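Local coordinates for globin protein (Ramazzottius varieornatus, PDB 5ZIQ) that binds a hexacoordinated heme b in a globin fold, with two axial histidines on the iron, and may bind or carry oxygen as other globins do, at residues Asp27-Ser30 against Leu31-Trp35; Leu50-Leu53 against Phe54-Pro58; Asn77-Ser80 against Phe81-Ala84; Thr140-Ala143 against Asp144-Glu148; Ile158-Thr161 against Thr162-Arg166. One frame throughout, in Å; residues are numbered along the deposited sequence. Where two conformers were deposited one is given.

Contact 1 (Asp27-Ser30 against Leu31-Trp35). With EDO (1,2-ethanediol), chain I.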
loop_
_atom_site.group_PDB
_atom_site.type_symbol
_atom_site.label_atom_id
_atom_site.label_comp_id
_atom_site.label_asym_id
_atom_site.label_seq_id
_atom_site.Cartn_x
_atom_site.Cartn_y
_atom_site.Cartn_z
ATOM N N ASP A 27 15.820 4.657 11.585
ATOM C CA ASP A 27 14.536 4.879 10.903
ATOM C C ASP A 27 13.820 3.573 10.565
ATOM O O ASP A 27 12.584 3.503 10.639
ATOM C CB ASP A 27 14.707 5.754 9.659
ATOM C CG ASP A 27 14.887 7.232 9.982
ATOM O OD1 ASP A 27 14.804 7.657 11.165
ATOM O OD2 ASP A 27 15.104 8.000 8.994
ATOM N N LYS A 28 14.594 2.547 10.226
ATOM C CA LYS A 28 14.032 1.230 9.970
ATOM C C LYS A 28 13.361 0.673 11.210
ATOM O O LYS A 28 12.268 0.129 11.114
ATOM C CB LYS A 28 15.092 0.273 9.447
ATOM C CG LYS A 28 14.576 -1.114 9.082
ATOM C CD LYS A 28 15.661 -1.969 8.435
ATOM C CE LYS A 28 16.835 -2.251 9.352
ATOM N NZ LYS A 28 17.779 -3.137 8.624
ATOM N N PHE A 29 14.004 0.807 12.375
ATOM C CA PHE A 29 13.369 0.322 13.592
ATOM C C PHE A 29 12.078 1.088 13.868
ATOM O O PHE A 29 11.068 0.466 14.237
ATOM C CB PHE A 29 14.325 0.428 14.790
ATOM C CG PHE A 29 13.736 -0.110 16.063
ATOM C CD1 PHE A 29 13.443 -1.470 16.172
ATOM C CD2 PHE A 29 13.436 0.740 17.130
ATOM C CE1 PHE A 29 12.901 -1.989 17.351
ATOM C CE2 PHE A 29 12.900 0.231 18.311
ATOM C CZ PHE A 29 12.625 -1.132 18.408
ATOM N N SER A 30 12.085 2.409 13.633
ATOM C CA SER A 30 10.867 3.226 13.824
ATOM C C SER A 30 9.734 2.734 12.911
ATOM O O SER A 30 8.570 2.630 13.332
ATOM C CB SER A 30 11.155 4.709 13.574
ATOM O OG SER A 30 12.001 5.241 14.586
ATOM N N LEU A 31 10.068 2.436 11.658
ATOM C CA LEU A 31 9.112 1.860 10.713
ATOM C C LEU A 31 8.522 0.533 11.223
ATOM O O LEU A 31 7.315 0.375 11.274
ATOM C CB LEU A 31 9.760 1.655 9.334
ATOM C CG LEU A 31 8.900 0.837 8.350
ATOM C CD1 LEU A 31 7.682 1.610 7.875
ATOM C CD2 LEU A 31 9.710 0.333 7.169
ATOM N N VAL A 32 9.391 -0.408 11.592
ATOM C CA VAL A 32 8.949 -1.725 12.041
ATOM C C VAL A 32 8.048 -1.603 13.285
ATOM O O VAL A 32 7.003 -2.262 13.351
ATOM C CB VAL A 32 10.163 -2.667 12.243
ATOM C CG1 VAL A 32 9.757 -3.989 12.892
ATOM C CG2 VAL A 32 10.835 -2.923 10.905
ATOM N N LYS A 33 8.444 -0.771 14.264
ATOM C CA LYS A 33 7.612 -0.596 15.477
ATOM C C LYS A 33 6.253 0.003 15.154
ATOM O O LYS A 33 5.224 -0.456 15.665
ATOM C CB LYS A 33 8.267 0.328 16.495
ATOM C CG LYS A 33 9.349 -0.226 17.381
ATOM C CD LYS A 33 9.499 0.709 18.601
ATOM C CE LYS A 33 9.877 2.157 18.241
ATOM N NZ LYS A 33 10.389 2.940 19.407
ATOM N N SER A 34 6.247 1.045 14.324
ATOM C CA SER A 34 5.015 1.727 13.965
ATOM C C SER A 34 4.084 0.814 13.173
ATOM O O SER A 34 2.874 0.723 13.439
ATOM C CB SER A 34 5.348 2.969 13.146
ATOM O OG SER A 34 4.168 3.573 12.684
ATOM N N TRP A 35 4.666 0.092 12.227
ATOM C CA TRP A 35 3.891 -0.814 11.399
ATOM C C TRP A 35 3.283 -1.933 12.226
ATOM O O TRP A 35 2.189 -2.384 11.903
ATOM C CB TRP A 35 4.736 -1.416 10.274
ATOM C CG TRP A 35 3.887 -2.138 9.295
ATOM C CD1 TRP A 35 3.614 -3.464 9.274
ATOM C CD2 TRP A 35 3.162 -1.556 8.193
ATOM N NE1 TRP A 35 2.778 -3.757 8.227
ATOM C CE2 TRP A 35 2.492 -2.606 7.536
ATOM C CE3 TRP A 35 3.050 -0.250 7.679
ATOM C CZ2 TRP A 35 1.695 -2.394 6.397
ATOM C CZ3 TRP A 35 2.283 -0.038 6.541
ATOM C CH2 TRP A 35 1.602 -1.103 5.908
HETATM C C1 EDO I . 16.663 7.676 5.685
HETATM O O1 EDO I . 16.655 7.075 6.987
HETATM C C2 EDO I . 16.681 9.200 5.754
HETATM O O2 EDO I . 17.870 9.755 6.329
#
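D27 and L31 are joined along the backbone of helix 25-38, L31 N giving its hydrogen to D27 O at 2.9 Å. The D27 carboxylate has its partners elsewhere. Its OD2 accepts from O1 of a 1,2-ethanediol at 2.7 Å, a molecule probably left from crystallisation. The same OD2 forms a salt bridge with R152. K28 repeats the backbone pattern, with V32 N bonded to K28 O. Methyl CG2 of V32 lies 3.4 Å from that K28 O, while the K28 ammonium leads away to a salt bridge with D100. F29 carries the main side-chain contact. Its CG stands anti to the backbone N (chi1 -178°), which swings the ring forward along the helix to K33. The K33 chain slants across one face of the ring. Its CG sits 3.9 Å from the F29 ring centroid in a CH-pi contact, displaced toward the rim. Farther along, K33 CD comes within 3.4 Å of F29 CE2. The bend of the lysine at chi3 (-60°) keeps CE near the ring as well. S30 closes the series, its O accepting from S34 N. The F29-K33 pair lies on the surface. On another side of the helix, D27 and S30 touch I153 of helix 148-170, and L31 touches Y154. S34 bonds to the Y154 hydroxyl through OG. W35 reaches helices 79-97 and 127-142.

Contact 2 (Leu50-Leu53 against Phe54-Pro58)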
loop_
_atom_site.group_PDB
_atom_site.type_symbol
_atom_site.label_atom_id
_atom_site.label_comp_id
_atom_site.label_asym_id
_atom_site.label_seq_id
_atom_site.Cartn_x
_atom_site.Cartn_y
_atom_site.Cartn_z
ATOM N N LEU A 50 -8.798 1.398 -0.202
ATOM C CA LEU A 50 -9.556 1.365 -1.460
ATOM C C LEU A 50 -10.708 2.349 -1.469
ATOM O O LEU A 50 -10.917 3.022 -2.468
ATOM C CB LEU A 50 -10.050 -0.038 -1.822
ATOM C CG LEU A 50 -8.967 -1.058 -2.231
ATOM C CD1 LEU A 50 -9.632 -2.364 -2.629
ATOM C CD2 LEU A 50 -8.035 -0.597 -3.345
ATOM N N LEU A 51 -11.435 2.456 -0.357
ATOM C CA LEU A 51 -12.506 3.448 -0.254
ATOM C C LEU A 51 -11.956 4.863 -0.421
ATOM O O LEU A 51 -12.589 5.686 -1.098
ATOM C CB LEU A 51 -13.315 3.294 1.040
ATOM C CG LEU A 51 -14.056 1.960 1.155
ATOM C CD1 LEU A 51 -14.711 1.832 2.516
ATOM C CD2 LEU A 51 -15.050 1.697 0.011
ATOM N N LYS A 52 -10.767 5.135 0.125
ATOM C CA LYS A 52 -10.142 6.449 -0.050
ATOM C C LYS A 52 -9.746 6.668 -1.513
ATOM O O LYS A 52 -9.958 7.759 -2.066
ATOM C CB LYS A 52 -8.959 6.654 0.896
ATOM C CG LYS A 52 -8.363 8.055 0.881
ATOM C CD LYS A 52 -9.334 9.097 1.417
ATOM C CE LYS A 52 -8.579 10.343 1.818
ATOM N NZ LYS A 52 -9.503 11.409 2.284
ATOM N N LEU A 53 -9.203 5.627 -2.152
ATOM C CA LEU A 53 -8.858 5.739 -3.579
ATOM C C LEU A 53 -10.054 6.175 -4.414
ATOM O O LEU A 53 -9.941 7.039 -5.299
ATOM C CB LEU A 53 -8.321 4.410 -4.108
ATOM C CG LEU A 53 -7.859 4.382 -5.569
ATOM C CD1 LEU A 53 -6.610 5.228 -5.819
ATOM C CD2 LEU A 53 -7.619 2.941 -5.993
ATOM N N PHE A 54 -11.206 5.584 -4.109
ATOM C CA PHE A 54 -12.411 5.829 -4.882
ATOM C C PHE A 54 -12.949 7.239 -4.636
ATOM O O PHE A 54 -13.614 7.786 -5.513
ATOM C CB PHE A 54 -13.490 4.771 -4.613
ATOM C CG PHE A 54 -13.068 3.347 -4.903
ATOM C CD1 PHE A 54 -12.026 3.040 -5.790
ATOM C CD2 PHE A 54 -13.743 2.288 -4.282
ATOM C CE1 PHE A 54 -11.662 1.713 -6.031
ATOM C CE2 PHE A 54 -13.402 0.971 -4.539
ATOM C CZ PHE A 54 -12.351 0.676 -5.408
ATOM N N ILE A 55 -12.647 7.820 -3.466
ATOM C CA ILE A 55 -13.017 9.217 -3.147
ATOM C C ILE A 55 -12.121 10.162 -3.945
ATOM O O ILE A 55 -12.605 11.087 -4.603
ATOM C CB ILE A 55 -12.913 9.537 -1.626
ATOM C CG1 ILE A 55 -14.016 8.826 -0.832
ATOM C CG2 ILE A 55 -13.010 11.043 -1.358
ATOM C CD1 ILE A 55 -13.675 8.620 0.634
ATOM N N GLU A 56 -10.820 9.911 -3.904
ATOM C CA GLU A 56 -9.850 10.797 -4.538
ATOM C C GLU A 56 -9.896 10.714 -6.056
ATOM O O GLU A 56 -9.660 11.714 -6.747
ATOM C CB GLU A 56 -8.458 10.507 -3.999
ATOM C CG GLU A 56 -8.431 10.648 -2.481
ATOM C CD GLU A 56 -7.062 10.899 -1.899
ATOM O OE1 GLU A 56 -6.051 10.443 -2.474
ATOM O OE2 GLU A 56 -7.000 11.543 -0.838
ATOM N N HIS A 57 -10.221 9.531 -6.562
ATOM C CA HIS A 57 -10.216 9.260 -7.994
ATOM C C HIS A 57 -11.353 8.289 -8.316
ATOM O O HIS A 57 -11.111 7.093 -8.457
ATOM C CB HIS A 57 -8.855 8.698 -8.432
ATOM C CG HIS A 57 -7.721 9.666 -8.278
ATOM N ND1 HIS A 57 -7.480 10.684 -9.181
ATOM C CD2 HIS A 57 -6.771 9.782 -7.316
ATOM C CE1 HIS A 57 -6.428 11.378 -8.784
ATOM N NE2 HIS A 57 -5.978 10.849 -7.659
ATOM N N PRO A 58 -12.604 8.798 -8.433
ATOM C CA PRO A 58 -13.761 7.916 -8.692
ATOM C C PRO A 58 -13.623 6.967 -9.891
ATOM O O PRO A 58 -14.129 5.850 -9.829
ATOM C CB PRO A 58 -14.917 8.906 -8.881
ATOM C CG PRO A 58 -14.529 10.043 -7.999
ATOM C CD PRO A 58 -13.045 10.192 -8.219
#
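The F54 ring lies over the backbone carbonyl of L50, one turn earlier in helix 42-56. L50 O sits 3.2 Å above the ring plane, offset toward the rim, and is 3.3 Å from F54 CG. The same oxygen accepts from F54 N at 3.1 Å. It is thus covered by the residue that bonds to it. The F54 chi1 of -58° sets CG beside its own backbone N and turns the ring back over the preceding turn. The L50 side chain adds a looser apolar contact, CB to F54 CZ at 4.3 Å. K52 and E56 meet on another side of the helix with their chains slanted across each other. The K52 chain bends at chi2, and its CE comes within 3.3 Å of E56 OE2. The charged ends stay farther apart, with K52 NZ 4.0 Å from E56 OE2, beyond a salt bridge. The attraction between them is therefore probably modest. K52 also makes a cation-pi contact with F136. The backbone bond from E56 N to K52 O is the straight one, at 165°. H57 leaves helical geometry, yet its N still bonds to L53 O at 2.8 Å. This is the C-terminal end of a globin helix bordering the heme pocket: L53 touches the heme, and L50 packs on H88, an axial ligand of the iron.

Contact 3 (Asn77-Ser80 against Phe81-Ala84)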
loop_
_atom_site.group_PDB
_atom_site.type_symbol
_atom_site.label_atom_id
_atom_site.label_comp_id
_atom_site.label_asym_id
_atom_site.label_seq_id
_atom_site.Cartn_x
_atom_site.Cartn_y
_atom_site.Cartn_z
ATOM N N ASN A 77 -18.668 -5.539 3.503
ATOM C CA ASN A 77 -18.937 -6.935 3.813
ATOM C C ASN A 77 -18.891 -7.817 2.551
ATOM O O ASN A 77 -19.154 -9.013 2.619
ATOM C CB ASN A 77 -20.335 -7.071 4.461
ATOM C CG ASN A 77 -20.496 -6.276 5.751
ATOM O OD1 ASN A 77 -19.598 -6.223 6.592
ATOM N ND2 ASN A 77 -21.682 -5.670 5.923
ATOM N N ASP A 78 -18.602 -7.221 1.397
ATOM C CA ASP A 78 -18.598 -7.945 0.135
ATOM C C ASP A 78 -17.329 -8.773 -0.033
ATOM O O ASP A 78 -16.228 -8.249 0.156
ATOM C CB ASP A 78 -18.709 -6.952 -1.027
ATOM C CG ASP A 78 -18.663 -7.639 -2.369
ATOM O OD1 ASP A 78 -19.684 -8.229 -2.766
ATOM O OD2 ASP A 78 -17.597 -7.602 -3.011
ATOM N N GLU A 79 -17.487 -10.039 -0.422
ATOM C CA GLU A 79 -16.362 -10.956 -0.568
ATOM C C GLU A 79 -15.312 -10.485 -1.573
ATOM O O GLU A 79 -14.110 -10.571 -1.292
ATOM C CB GLU A 79 -16.860 -12.356 -0.940
ATOM C CG GLU A 79 -15.761 -13.397 -1.001
ATOM C CD GLU A 79 -16.246 -14.823 -1.204
ATOM O OE1 GLU A 79 -17.464 -15.063 -1.326
ATOM O OE2 GLU A 79 -15.376 -15.718 -1.270
ATOM N N SER A 80 -15.758 -9.993 -2.723
ATOM C CA SER A 80 -14.813 -9.515 -3.735
ATOM C C SER A 80 -14.042 -8.294 -3.252
ATOM O O SER A 80 -12.848 -8.162 -3.512
ATOM C CB SER A 80 -15.523 -9.255 -5.064
ATOM O OG SER A 80 -15.956 -10.491 -5.615
ATOM N N PHE A 81 -14.730 -7.407 -2.541
ATOM C CA PHE A 81 -14.072 -6.252 -1.940
ATOM C C PHE A 81 -13.044 -6.631 -0.867
ATOM O O PHE A 81 -11.939 -6.066 -0.856
ATOM C CB PHE A 81 -15.083 -5.235 -1.421
ATOM C CG PHE A 81 -14.456 -3.934 -1.024
ATOM C CD1 PHE A 81 -13.951 -3.057 -1.997
ATOM C CD2 PHE A 81 -14.328 -3.598 0.314
ATOM C CE1 PHE A 81 -13.362 -1.848 -1.629
ATOM C CE2 PHE A 81 -13.749 -2.388 0.692
ATOM C CZ PHE A 81 -13.255 -1.516 -0.275
ATOM N N GLU A 82 -13.395 -7.596 -0.011
ATOM C CA GLU A 82 -12.466 -8.152 0.988
ATOM C C GLU A 82 -11.200 -8.675 0.282
ATOM O O GLU A 82 -10.083 -8.379 0.726
ATOM C CB GLU A 82 -13.127 -9.279 1.801
ATOM C CG GLU A 82 -14.238 -8.870 2.770
ATOM C CD GLU A 82 -15.254 -9.991 3.075
ATOM O OE1 GLU A 82 -15.051 -11.182 2.751
ATOM O OE2 GLU A 82 -16.316 -9.681 3.626
ATOM N N GLU A 83 -11.376 -9.370 -0.859
ATOM C CA GLU A 83 -10.222 -9.916 -1.595
ATOM C C GLU A 83 -9.350 -8.789 -2.132
ATOM O O GLU A 83 -8.129 -8.841 -1.996
ATOM C CB GLU A 83 -10.655 -10.882 -2.710
ATOM C CG GLU A 83 -11.231 -12.176 -2.142
ATOM C CD GLU A 83 -12.128 -12.947 -3.104
ATOM O OE1 GLU A 83 -12.501 -14.085 -2.755
ATOM O OE2 GLU A 83 -12.499 -12.432 -4.183
ATOM N N ALA A 84 -9.980 -7.767 -2.725
ATOM C CA ALA A 84 -9.230 -6.649 -3.300
ATOM C C ALA A 84 -8.527 -5.821 -2.221
ATOM O O ALA A 84 -7.384 -5.394 -2.398
ATOM C CB ALA A 84 -10.147 -5.776 -4.151
#
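D78 is the N-cap of helix 79-97, and its carboxylate accepts from F81 N. This helix carries the axial ligand H88 of the globin heme. The D78 chi1 of 178° puts CG beside its carbonyl carbon, which brings OD2 up to the open first turn. F81 N meets OD2 at 2.9 Å on the anti side of the carboxylate, 19° out of its plane. The cap is made by the side chain; D78 O accepts the first regular helix bond, from E82 N at 2.9 Å. The F81 ring leads away from the cap to L50 and L51 of helix 42-56, and it meets F67 edge-to-face. Aspartate and phenylalanine side chains cross at about a right angle. E82 instead folds back toward the start of the helix. Its CG lies 3.3 Å from D78 O, and its OE2 comes within 3.1 Å of N77 O, a meeting of two atoms that normally both accept. E83 turns back in the same sense, while E79 extends outward. A84 touches the heme, and E79, E82 and E83 line a second heme contact. The closeness of E79 and E83 may raise the proton affinity of one of the pair. Their chains pass each other at a slant, the carboxylate planes 63° apart, with E79 OE2 3.6 Å from E83 OE1.

Contact 4 (Thr140-Ala143 against Asp144-Glu148)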
loop_
_atom_site.group_PDB
_atom_site.type_symbol
_atom_site.label_atom_id
_atom_site.label_comp_id
_atom_site.label_asym_id
_atom_site.label_seq_id
_atom_site.Cartn_x
_atom_site.Cartn_y
_atom_site.Cartn_z
ATOM N N THR A 140 -5.107 7.837 10.014
ATOM C CA THR A 140 -6.400 7.602 10.663
ATOM C C THR A 140 -6.272 6.545 11.756
ATOM O O THR A 140 -6.824 6.690 12.851
ATOM C CB THR A 140 -7.476 7.196 9.633
ATOM O OG1 THR A 140 -7.486 8.147 8.565
ATOM C CG2 THR A 140 -8.868 7.155 10.256
ATOM N N THR A 141 -5.515 5.495 11.471
ATOM C CA THR A 141 -5.414 4.365 12.382
ATOM C C THR A 141 -4.450 4.666 13.515
ATOM O O THR A 141 -4.737 4.385 14.682
ATOM C CB THR A 141 -4.956 3.111 11.614
ATOM O OG1 THR A 141 -5.891 2.848 10.560
ATOM C CG2 THR A 141 -4.842 1.908 12.520
ATOM N N LEU A 142 -3.286 5.216 13.168
ATOM C CA LEU A 142 -2.274 5.496 14.175
ATOM C C LEU A 142 -2.580 6.750 14.995
ATOM O O LEU A 142 -2.075 6.889 16.110
ATOM C CB LEU A 142 -0.889 5.602 13.511
ATOM C CG LEU A 142 -0.288 4.306 12.938
ATOM C CD1 LEU A 142 0.966 4.607 12.134
ATOM C CD2 LEU A 142 0.045 3.333 14.059
ATOM N N ALA A 143 -3.397 7.654 14.436
ATOM C CA ALA A 143 -3.829 8.892 15.125
ATOM C C ALA A 143 -2.607 9.658 15.671
ATOM O O ALA A 143 -1.689 9.945 14.887
ATOM C CB ALA A 143 -4.886 8.589 16.196
ATOM N N ASP A 144 -2.533 9.926 16.979
ATOM C CA ASP A 144 -1.374 10.659 17.552
ATOM C C ASP A 144 -0.020 9.964 17.409
ATOM O O ASP A 144 1.019 10.631 17.455
ATOM C CB ASP A 144 -1.602 11.064 19.018
ATOM C CG ASP A 144 -2.655 12.153 19.174
ATOM O OD1 ASP A 144 -3.242 12.601 18.159
ATOM O OD2 ASP A 144 -2.903 12.556 20.328
ATOM N N ALA A 145 -0.032 8.643 17.222
ATOM C CA ALA A 145 1.194 7.896 16.943
ATOM C C ALA A 145 1.765 8.197 15.549
ATOM O O ALA A 145 2.910 7.870 15.285
ATOM C CB ALA A 145 0.988 6.395 17.128
ATOM N N TYR A 146 0.968 8.792 14.663
ATOM C CA TYR A 146 1.486 9.256 13.364
ATOM C C TYR A 146 2.156 10.623 13.580
ATOM O O TYR A 146 1.595 11.690 13.307
ATOM C CB TYR A 146 0.384 9.293 12.305
ATOM C CG TYR A 146 0.856 9.541 10.899
ATOM C CD1 TYR A 146 1.390 8.503 10.123
ATOM C CD2 TYR A 146 0.751 10.801 10.325
ATOM C CE1 TYR A 146 1.814 8.733 8.825
ATOM C CE2 TYR A 146 1.146 11.042 9.018
ATOM C CZ TYR A 146 1.685 10.001 8.273
ATOM O OH TYR A 146 2.077 10.232 6.980
ATOM N N THR A 147 3.365 10.558 14.114
ATOM C CA THR A 147 4.146 11.743 14.466
ATOM C C THR A 147 4.779 12.355 13.215
ATOM O O THR A 147 4.764 11.743 12.145
ATOM C CB THR A 147 5.277 11.369 15.452
ATOM O OG1 THR A 147 6.122 10.405 14.827
ATOM C CG2 THR A 147 4.726 10.766 16.750
ATOM N N GLU A 148 5.339 13.551 13.354
ATOM C CA GLU A 148 6.079 14.181 12.263
ATOM C C GLU A 148 7.247 13.287 11.819
ATOM O O GLU A 148 7.526 13.173 10.619
ATOM C CB GLU A 148 6.597 15.548 12.688
ATOM C CG GLU A 148 5.500 16.590 12.839
ATOM C CD GLU A 148 6.059 17.995 12.974
ATOM O OE1 GLU A 148 5.631 18.874 12.209
ATOM O OE2 GLU A 148 6.923 18.226 13.845
#
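L142 and A145 are joined by a backbone hydrogen bond at the end of helix 127-142. A145 N lies 2.9 Å from L142 O, and the bond is bent. The donor stands well above the carbonyl plane, 42° out of it. The A145 methyl group also comes 3.3 Å from L142 O. Y146 N bonds to A143 O, also at 2.9 Å, and again comes from above the plane. The first bond closes a type II' beta turn with A143 and D144 at its corners; the second closes a 3-10 type turn. A143 is where helical geometry breaks, with a positive phi of 52°. T147 N adds a weak bond to A145 O, and Y146 is the centre of an inverse gamma turn. T147 in turn caps helix 148-170, its OG1 accepting from M150 N. The apolar contacts gather round L142. Its CB is 4.2 Å from A145 CB and 4.1 Å from Y146 CB. Methyl CD1 of L142 lies at the edge of the Y146 ring, near the ring plane. The Y146 chi1 of -171° puts CG beside its carbonyl carbon, and the ring leads away from the turn. Buried L142 faces S34 and T37 of helix 25-38. The Y146 ring packs on V135, L138 and Q139 of helix 127-142 and on E151 and Y154 of helix 148-170. The turn thus links two helices beside a third.

Contact 5 (Ile158-Thr161 against Thr162-Arg166)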
loop_
_atom_site.group_PDB
_atom_site.type_symbol
_atom_site.label_atom_id
_atom_site.label_comp_id
_atom_site.label_asym_id
_atom_site.label_seq_id
_atom_site.Cartn_x
_atom_site.Cartn_y
_atom_site.Cartn_z
ATOM N N ILE A 158 7.400 4.617 1.587
ATOM C CA ILE A 158 6.311 4.385 0.619
ATOM C C ILE A 158 6.771 4.779 -0.787
ATOM O O ILE A 158 6.512 4.034 -1.740
ATOM C CB ILE A 158 5.011 5.123 1.019
ATOM C CG1 ILE A 158 4.466 4.538 2.328
ATOM C CG2 ILE A 158 3.954 5.023 -0.084
ATOM C CD1 ILE A 158 3.360 5.362 2.955
ATOM N N SER A 159 7.462 5.916 -0.911
ATOM C CA SER A 159 8.011 6.340 -2.215
ATOM C C SER A 159 8.940 5.285 -2.816
ATOM O O SER A 159 8.829 4.953 -3.996
ATOM C CB SER A 159 8.747 7.676 -2.099
ATOM O OG SER A 159 7.820 8.717 -1.884
ATOM N N TRP A 160 9.821 4.738 -1.982
ATOM C CA TRP A 160 10.783 3.742 -2.436
ATOM C C TRP A 160 10.047 2.479 -2.910
ATOM O O TRP A 160 10.357 1.941 -3.986
ATOM C CB TRP A 160 11.769 3.450 -1.315
ATOM C CG TRP A 160 12.799 2.411 -1.639
ATOM C CD1 TRP A 160 14.035 2.626 -2.197
ATOM C CD2 TRP A 160 12.699 1.011 -1.411
ATOM N NE1 TRP A 160 14.705 1.428 -2.336
ATOM C CE2 TRP A 160 13.913 0.427 -1.852
ATOM C CE3 TRP A 160 11.702 0.178 -0.867
ATOM C CZ2 TRP A 160 14.159 -0.947 -1.781
ATOM C CZ3 TRP A 160 11.949 -1.189 -0.794
ATOM C CH2 TRP A 160 13.165 -1.739 -1.251
ATOM N N THR A 161 9.055 2.015 -2.142
ATOM C CA THR A 161 8.271 0.858 -2.612
ATOM C C THR A 161 7.596 1.118 -3.954
ATOM O O THR A 161 7.590 0.225 -4.803
ATOM C CB THR A 161 7.199 0.350 -1.600
ATOM O OG1 THR A 161 6.147 1.317 -1.430
ATOM C CG2 THR A 161 7.837 0.035 -0.266
ATOM N N THR A 162 7.028 2.314 -4.156
ATOM C CA THR A 162 6.369 2.641 -5.447
ATOM C C THR A 162 7.336 2.560 -6.612
ATOM O O THR A 162 6.973 2.050 -7.690
ATOM C CB THR A 162 5.752 4.039 -5.403
ATOM O OG1 THR A 162 4.716 4.015 -4.441
ATOM C CG2 THR A 162 5.145 4.482 -6.782
ATOM N N GLU A 163 8.547 3.076 -6.403
ATOM C CA GLU A 163 9.574 3.006 -7.426
ATOM C C GLU A 163 9.854 1.552 -7.825
ATOM O O GLU A 163 9.970 1.257 -9.016
ATOM C CB GLU A 163 10.828 3.746 -6.971
ATOM C CG GLU A 163 11.780 4.115 -8.100
ATOM C CD GLU A 163 12.728 2.999 -8.490
ATOM O OE1 GLU A 163 12.939 2.820 -9.715
ATOM O OE2 GLU A 163 13.275 2.316 -7.588
ATOM N N LYS A 164 9.896 0.645 -6.849
ATOM C CA LYS A 164 10.180 -0.768 -7.166
ATOM C C LYS A 164 9.011 -1.432 -7.862
ATOM O O LYS A 164 9.202 -2.234 -8.783
ATOM C CB LYS A 164 10.601 -1.570 -5.920
ATOM C CG LYS A 164 11.806 -0.999 -5.186
ATOM C CD LYS A 164 12.970 -0.708 -6.127
ATOM C CE LYS A 164 14.166 -0.152 -5.365
ATOM N NZ LYS A 164 15.336 0.103 -6.246
ATOM N N ILE A 165 7.803 -1.108 -7.415
ATOM C CA ILE A 165 6.592 -1.593 -8.082
ATOM C C ILE A 165 6.583 -1.099 -9.531
ATOM O O ILE A 165 6.349 -1.885 -10.434
ATOM C CB ILE A 165 5.312 -1.176 -7.311
ATOM C CG1 ILE A 165 5.277 -1.916 -5.965
ATOM C CG2 ILE A 165 4.060 -1.518 -8.120
ATOM C CD1 ILE A 165 4.232 -1.403 -4.982
ATOM N N ARG A 166 6.901 0.176 -9.746
ATOM C CA ARG A 166 6.950 0.727 -11.100
ATOM C C ARG A 166 7.988 0.039 -11.988
ATOM O O ARG A 166 7.713 -0.207 -13.167
ATOM C CB ARG A 166 7.191 2.225 -11.034
ATOM C CG ARG A 166 5.978 2.998 -10.551
ATOM C CD ARG A 166 6.288 4.482 -10.534
ATOM N NE ARG A 166 6.732 4.907 -11.855
ATOM C CZ ARG A 166 7.145 6.132 -12.157
ATOM N NH1 ARG A 166 7.183 7.083 -11.224
ATOM N NH2 ARG A 166 7.526 6.406 -13.396
HETATM O O HOH W 1 16.719 1.976 -4.733
HETATM O O HOH W 2 3.833 1.966 -3.120
#
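W160 has CG anti to its backbone N (chi1 179°), while K164 has CG beside its own N and its chain bends at chi2 (-50°). These torsions lay the lysine chain back over the indole, one turn earlier in helix 148-170, the last helix of this globin. K164 CG stands 4.1 Å from the centroid of the W160 six-membered ring in a CH-pi contact, almost on the ring normal. K164 CE lies over the same ring system nearer its rim, 3.5 Å from W160 NE1. Water 1 accepts from both W160 NE1 and K164 NZ and ties their polar ends together. K164 NZ also forms a salt bridge with E163 OE2, its hydrogen bond weak, so the ammonium group has partners in two directions. On another side of the helix, two threonines follow each other. The T161 hydroxyl, at chi1 67°, gives its hydrogen to I158 O at 2.8 Å. T162 N bonds to that oxygen too, so I158 O serves two donors. T162 OG1 is hydrogen-bonded to E131 of helix 127-142. W160 and K164 face L109 of helix 102-115. I165 touches the heme, and its N bonds to T161 O at 2.9 Å. Water 2 bridges the threonines, donating to T161 OG1 at 2.9 Å and to T162 OG1 at 2.6 Å.

How the contacts relate
The contacts follow one another along the chain, each within a single helix or at a helix end. Contacts 1 and 2 use the successive helices 25-38 and 42-56, yet their centres are 27 Å apart. Contacts 2 and 3 touch: L50 and L51 pack on F81, and L50 meets A84, joining helices 42-56 and 79-97 near H88. Contacts 1 and 4 meet where S34 OG lies 3.4 Å from L142 CD1. Contact 4 leads into helix 148-170, which carries contact 5; their nearest atoms are about 6 Å apart. Contacts 2, 3 and 5 each include a heme-touching residue, whereas contacts 1 and 4 lie away from the pocket. Local helix contacts thus border the heme and join helices farther from it.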